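Local coordinates for acetyltransferase (Escherichia coli, PDB 7BYY), which acetylates aminoacyl-tRNAs, probably including glycyl-tRNA, using acetyl-CoA, as the toxin of a toxin-antitoxin system, at residues A[135-147]-A[165-177]. The protein carries 1 engineered substitution. Sequence-based numbering, arbitrary orientation.
Sequences IKGVYLDADPAAI and FGAVPMFLAIQHI
Val138, Leu140 and Ala142 pair through their backbones with Leu172, Met170 and Val168, each pair exchanging two N-H...O bonds. A seventh bond, Ile174 N to Lys136 O at 2.8 Å, ties the first turn of helix 174-187 to the residue just before strand 137-142. The Lys136 amine makes a salt bridge with Asp53 and a hydrogen bond with the backbone O of Asn51, both of the second subunit. Strands 137-142 and 168-173 are thus antiparallel neighbours in the mixed sheet of the GNAT fold, the N-to-C directions of these short strands 149° apart. Strand 94-105 flanks 137-142 on its other edge, in parallel.

One face carries Tyr139, Asp141, Pro169 and Phe171. Tyr139 and Pro169 lie side by side and point the same way, with Tyr139 CE2 3.6 Å from Pro169 CB. With CG anti to the backbone N (chi1 -176°), the Phe171 ring lies near the start of strand 137-142. Its CZ comes 3.9 Å from Gly137 CA.

On the other face Met170 CB meets Leu140 CD1 at 3.6 Å. The Met170 chain then bends at its last torsion (chi3 72°), and SD lies 3.7 Å from Ala142 CB. Ile147 crosses Met170 and Val168 at about right angles, its CD1 3.6 Å from Val168 CG2. Farther along, Val138 CG2 touches Ile177 CD1 at 3.6 Å, while Phe122 of helix 114-132 packs on Val138.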
loop_
_atom_site.group_PDB
_atom_site.type_symbol
_atom_site.label_atom_id
_atom_site.label_comp_id
_atom_site.label_asym_id
_atom_site.label_seq_id
_atom_site.Cartn_x
_atom_site.Cartn_y
_atom_site.Cartn_z
ATOM N N ILE A 135 1.411 -6.195 3.195
ATOM C CA ILE A 135 0.403 -6.659 2.256
ATOM C C ILE A 135 0.450 -8.180 2.222
ATOM O O ILE A 135 1.450 -8.802 2.583
ATOM C CB ILE A 135 0.591 -6.054 0.845
ATOM C CG1 ILE A 135 1.992 -6.336 0.288
ATOM C CG2 ILE A 135 0.350 -4.557 0.880
ATOM C CD1 ILE A 135 2.144 -7.675 -0.401
ATOM N N LYS A 136 -0.663 -8.781 1.805
ATOM C CA LYS A 136 -0.756 -10.234 1.769
ATOM C C LYS A 136 -0.204 -10.834 0.485
ATOM O O LYS A 136 0.193 -12.005 0.485
ATOM C CB LYS A 136 -2.210 -10.675 1.958
ATOM C CG LYS A 136 -2.732 -10.454 3.367
ATOM C CD LYS A 136 -1.888 -11.207 4.377
ATOM C CE LYS A 136 -2.380 -10.977 5.792
ATOM N NZ LYS A 136 -1.758 -11.951 6.730
ATOM N N GLY A 137 -0.159 -10.067 -0.598
ATOM C CA GLY A 137 0.361 -10.583 -1.849
ATOM C C GLY A 137 0.068 -9.626 -2.987
ATOM O O GLY A 137 -0.113 -8.426 -2.775
ATOM N N VAL A 138 0.024 -10.180 -4.195
ATOM C CA VAL A 138 -0.234 -9.414 -5.407
ATOM C C VAL A 138 -1.442 -10.012 -6.115
ATOM O O VAL A 138 -1.507 -11.228 -6.335
ATOM C CB VAL A 138 0.991 -9.390 -6.339
ATOM C CG1 VAL A 138 0.619 -8.792 -7.689
ATOM C CG2 VAL A 138 2.123 -8.602 -5.702
ATOM N N TYR A 139 -2.394 -9.156 -6.465
ATOM C CA TYR A 139 -3.595 -9.541 -7.187
ATOM C C TYR A 139 -3.547 -8.960 -8.593
ATOM O O TYR A 139 -2.987 -7.883 -8.818
ATOM C CB TYR A 139 -4.847 -9.056 -6.446
ATOM C CG TYR A 139 -6.141 -9.234 -7.205
ATOM C CD1 TYR A 139 -6.645 -8.216 -8.009
ATOM C CD2 TYR A 139 -6.869 -10.411 -7.108
ATOM C CE1 TYR A 139 -7.827 -8.370 -8.702
ATOM C CE2 TYR A 139 -8.056 -10.573 -7.797
ATOM C CZ TYR A 139 -8.530 -9.549 -8.593
ATOM O OH TYR A 139 -9.711 -9.706 -9.280
ATOM N N LEU A 140 -4.128 -9.682 -9.549
ATOM C CA LEU A 140 -4.188 -9.195 -10.918
ATOM C C LEU A 140 -5.369 -9.834 -11.632
ATOM O O LEU A 140 -5.939 -10.828 -11.177
ATOM C CB LEU A 140 -2.881 -9.465 -11.677
ATOM C CG LEU A 140 -2.338 -10.891 -11.805
ATOM C CD1 LEU A 140 -2.966 -11.629 -12.976
ATOM C CD2 LEU A 140 -0.831 -10.834 -11.973
ATOM N N ASP A 141 -5.722 -9.245 -12.769
ATOM C CA ASP A 141 -6.790 -9.736 -13.636
ATOM C C ASP A 141 -6.155 -10.031 -14.991
ATOM O O ASP A 141 -5.938 -9.119 -15.796
ATOM C CB ASP A 141 -7.919 -8.714 -13.736
ATOM C CG ASP A 141 -8.919 -8.833 -12.599
ATOM O OD1 ASP A 141 -9.597 -9.879 -12.504
ATOM O OD2 ASP A 141 -9.027 -7.876 -11.801
ATOM N N ALA A 142 -5.856 -11.303 -15.245
ATOM C CA ALA A 142 -5.011 -11.693 -16.366
ATOM C C ALA A 142 -5.821 -11.860 -17.645
ATOM O O ALA A 142 -6.833 -12.567 -17.661
ATOM C CB ALA A 142 -4.271 -12.993 -16.050
ATOM N N ASP A 143 -5.361 -11.218 -18.712
ATOM C CA ASP A 143 -5.916 -11.472 -20.032
ATOM C C ASP A 143 -5.652 -12.925 -20.423
ATOM O O ASP A 143 -4.613 -13.483 -20.050
ATOM C CB ASP A 143 -5.291 -10.521 -21.058
ATOM C CG ASP A 143 -6.071 -10.465 -22.359
ATOM O OD1 ASP A 143 -5.897 -11.375 -23.201
ATOM O OD2 ASP A 143 -6.861 -9.513 -22.538
ATOM N N PRO A 144 -6.572 -13.572 -21.150
ATOM C CA PRO A 144 -6.340 -14.972 -21.550
ATOM C C PRO A 144 -5.013 -15.210 -22.249
ATOM O O PRO A 144 -4.430 -16.291 -22.099
ATOM C CB PRO A 144 -7.524 -15.264 -22.480
ATOM C CG PRO A 144 -8.602 -14.384 -21.976
ATOM C CD PRO A 144 -7.929 -13.121 -21.504
ATOM N N ALA A 145 -4.505 -14.231 -22.997
ATOM C CA ALA A 145 -3.203 -14.372 -23.635
ATOM C C ALA A 145 -2.044 -14.286 -22.648
ATOM O O ALA A 145 -0.886 -14.336 -23.080
ATOM C CB ALA A 145 -3.035 -13.310 -24.723
ATOM N N ALA A 146 -2.318 -14.157 -21.347
ATOM C CA ALA A 146 -1.248 -14.031 -20.366
ATOM C C ALA A 146 -1.488 -14.854 -19.105
ATOM O O ALA A 146 -0.712 -14.728 -18.151
ATOM C CB ALA A 146 -1.039 -12.561 -19.987
ATOM N N ILE A 147 -2.529 -15.693 -19.068
ATOM C CA ILE A 147 -2.786 -16.507 -17.881
ATOM C C ILE A 147 -1.639 -17.478 -17.639
ATOM O O ILE A 147 -1.193 -17.664 -16.501
ATOM C CB ILE A 147 -4.127 -17.252 -18.019
ATOM C CG1 ILE A 147 -5.260 -16.274 -18.320
ATOM C CG2 ILE A 147 -4.431 -18.038 -16.757
ATOM C CD1 ILE A 147 -6.592 -16.954 -18.547
ATOM N N PHE A 165 -14.069 -8.023 -18.818
ATOM C CA PHE A 165 -13.160 -8.436 -19.920
ATOM C C PHE A 165 -12.722 -9.887 -19.669
ATOM O O PHE A 165 -12.969 -10.404 -18.563
ATOM C CB PHE A 165 -11.962 -7.488 -20.021
ATOM C CG PHE A 165 -11.381 -7.362 -21.406
ATOM C CD1 PHE A 165 -12.060 -6.674 -22.400
ATOM C CD2 PHE A 165 -10.158 -7.932 -21.720
ATOM C CE1 PHE A 165 -11.527 -6.557 -23.675
ATOM C CE2 PHE A 165 -9.626 -7.815 -22.994
ATOM C CZ PHE A 165 -10.311 -7.127 -23.969
ATOM N N GLY A 166 -12.086 -10.522 -20.659
ATOM C CA GLY A 166 -11.636 -11.917 -20.512
ATOM C C GLY A 166 -10.836 -12.111 -19.236
ATOM O O GLY A 166 -10.744 -13.263 -18.772
ATOM N N ALA A 167 -10.272 -11.027 -18.693
ATOM C CA ALA A 167 -9.390 -11.120 -17.506
ATOM C C ALA A 167 -10.027 -11.954 -16.387
ATOM O O ALA A 167 -11.232 -11.803 -16.125
ATOM C CB ALA A 167 -9.043 -9.733 -17.026
ATOM N N VAL A 168 -9.195 -12.789 -15.756
ATOM C CA VAL A 168 -9.525 -13.685 -14.648
ATOM C C VAL A 168 -8.711 -13.278 -13.425
ATOM O O VAL A 168 -7.577 -12.800 -13.569
ATOM C CB VAL A 168 -9.265 -15.155 -15.016
ATOM C CG1 VAL A 168 -10.340 -15.670 -15.965
ATOM C CG2 VAL A 168 -7.879 -15.321 -15.618
ATOM N N PRO A 169 -9.235 -13.442 -12.212
ATOM C CA PRO A 169 -8.460 -13.067 -11.025
ATOM C C PRO A 169 -7.373 -14.086 -10.721
ATOM O O PRO A 169 -7.593 -15.298 -10.779
ATOM C CB PRO A 169 -9.515 -13.029 -9.913
ATOM C CG PRO A 169 -10.552 -13.997 -10.361
ATOM C CD PRO A 169 -10.592 -13.902 -11.866
ATOM N N MET A 170 -6.185 -13.577 -10.406
ATOM C CA MET A 170 -5.054 -14.408 -10.020
ATOM C C MET A 170 -4.368 -13.778 -8.814
ATOM O O MET A 170 -4.399 -12.558 -8.631
ATOM C CB MET A 170 -4.052 -14.587 -11.175
ATOM C CG MET A 170 -4.678 -15.081 -12.477
ATOM S SD MET A 170 -3.462 -15.674 -13.673
ATOM C CE MET A 170 -2.954 -17.216 -12.916
ATOM N N PHE A 171 -3.749 -14.622 -7.989
ATOM C CA PHE A 171 -3.182 -14.181 -6.723
ATOM C C PHE A 171 -1.852 -14.878 -6.477
ATOM O O PHE A 171 -1.662 -16.040 -6.847
ATOM C CB PHE A 171 -4.142 -14.456 -5.556
ATOM C CG PHE A 171 -3.652 -13.945 -4.227
ATOM C CD1 PHE A 171 -3.800 -12.610 -3.886
ATOM C CD2 PHE A 171 -3.051 -14.802 -3.318
ATOM C CE1 PHE A 171 -3.355 -12.138 -2.664
ATOM C CE2 PHE A 171 -2.603 -14.336 -2.094
ATOM C CZ PHE A 171 -2.755 -13.003 -1.767
ATOM N N LEU A 172 -0.933 -14.151 -5.842
ATOM C CA LEU A 172 0.368 -14.691 -5.450
ATOM C C LEU A 172 0.705 -14.142 -4.071
ATOM O O LEU A 172 0.904 -12.934 -3.917
ATOM C CB LEU A 172 1.450 -14.325 -6.464
ATOM C CG LEU A 172 2.857 -14.849 -6.176
ATOM C CD1 LEU A 172 2.857 -16.369 -6.084
ATOM C CD2 LEU A 172 3.827 -14.372 -7.243
ATOM N N ALA A 173 0.774 -15.024 -3.075
ATOM C CA ALA A 173 1.008 -14.598 -1.704
ATOM C C ALA A 173 2.397 -13.980 -1.556
ATOM O O ALA A 173 3.318 -14.250 -2.333
ATOM C CB ALA A 173 0.846 -15.776 -0.744
ATOM N N ILE A 174 2.541 -13.139 -0.528
ATOM C CA ILE A 174 3.794 -12.414 -0.332
ATOM C C ILE A 174 4.915 -13.359 0.084
ATOM O O ILE A 174 6.088 -13.111 -0.220
ATOM C CB ILE A 174 3.600 -11.277 0.691
ATOM C CG1 ILE A 174 4.886 -10.462 0.845
ATOM C CG2 ILE A 174 3.145 -11.828 2.040
ATOM C CD1 ILE A 174 5.428 -9.924 -0.462
ATOM N N GLN A 175 4.584 -14.453 0.775
ATOM C CA GLN A 175 5.612 -15.397 1.202
ATOM C C GLN A 175 6.361 -15.977 0.006
ATOM O O GLN A 175 7.585 -16.151 0.053
ATOM C CB GLN A 175 4.984 -16.515 2.037
ATOM C CG GLN A 175 4.336 -16.044 3.336
ATOM C CD GLN A 175 2.918 -15.527 3.138
ATOM O OE1 GLN A 175 2.316 -15.721 2.082
ATOM N NE2 GLN A 175 2.380 -14.864 4.159
ATOM N N HIS A 176 5.646 -16.262 -1.084
ATOM C CA HIS A 176 6.292 -16.815 -2.268
ATOM C C HIS A 176 7.082 -15.760 -3.035
ATOM O O HIS A 176 8.067 -16.094 -3.701
ATOM C CB HIS A 176 5.245 -17.468 -3.175
ATOM C CG HIS A 176 4.383 -18.473 -2.473
ATOM N ND1 HIS A 176 3.011 -18.503 -2.610
ATOM C CD2 HIS A 176 4.698 -19.482 -1.626
ATOM C CE1 HIS A 176 2.519 -19.487 -1.877
ATOM N NE2 HIS A 176 3.522 -20.096 -1.271
ATOM N N ILE A 177 6.674 -14.493 -2.958
ATOM C CA ILE A 177 7.427 -13.440 -3.632
ATOM C C ILE A 177 8.762 -13.210 -2.935
ATOM O O ILE A 177 9.802 -13.063 -3.589
ATOM C CB ILE A 177 6.595 -12.147 -3.703
ATOM C CG1 ILE A 177 5.295 -12.397 -4.466
ATOM C CG2 ILE A 177 7.392 -11.035 -4.363
ATOM C CD1 ILE A 177 4.476 -11.151 -4.684
#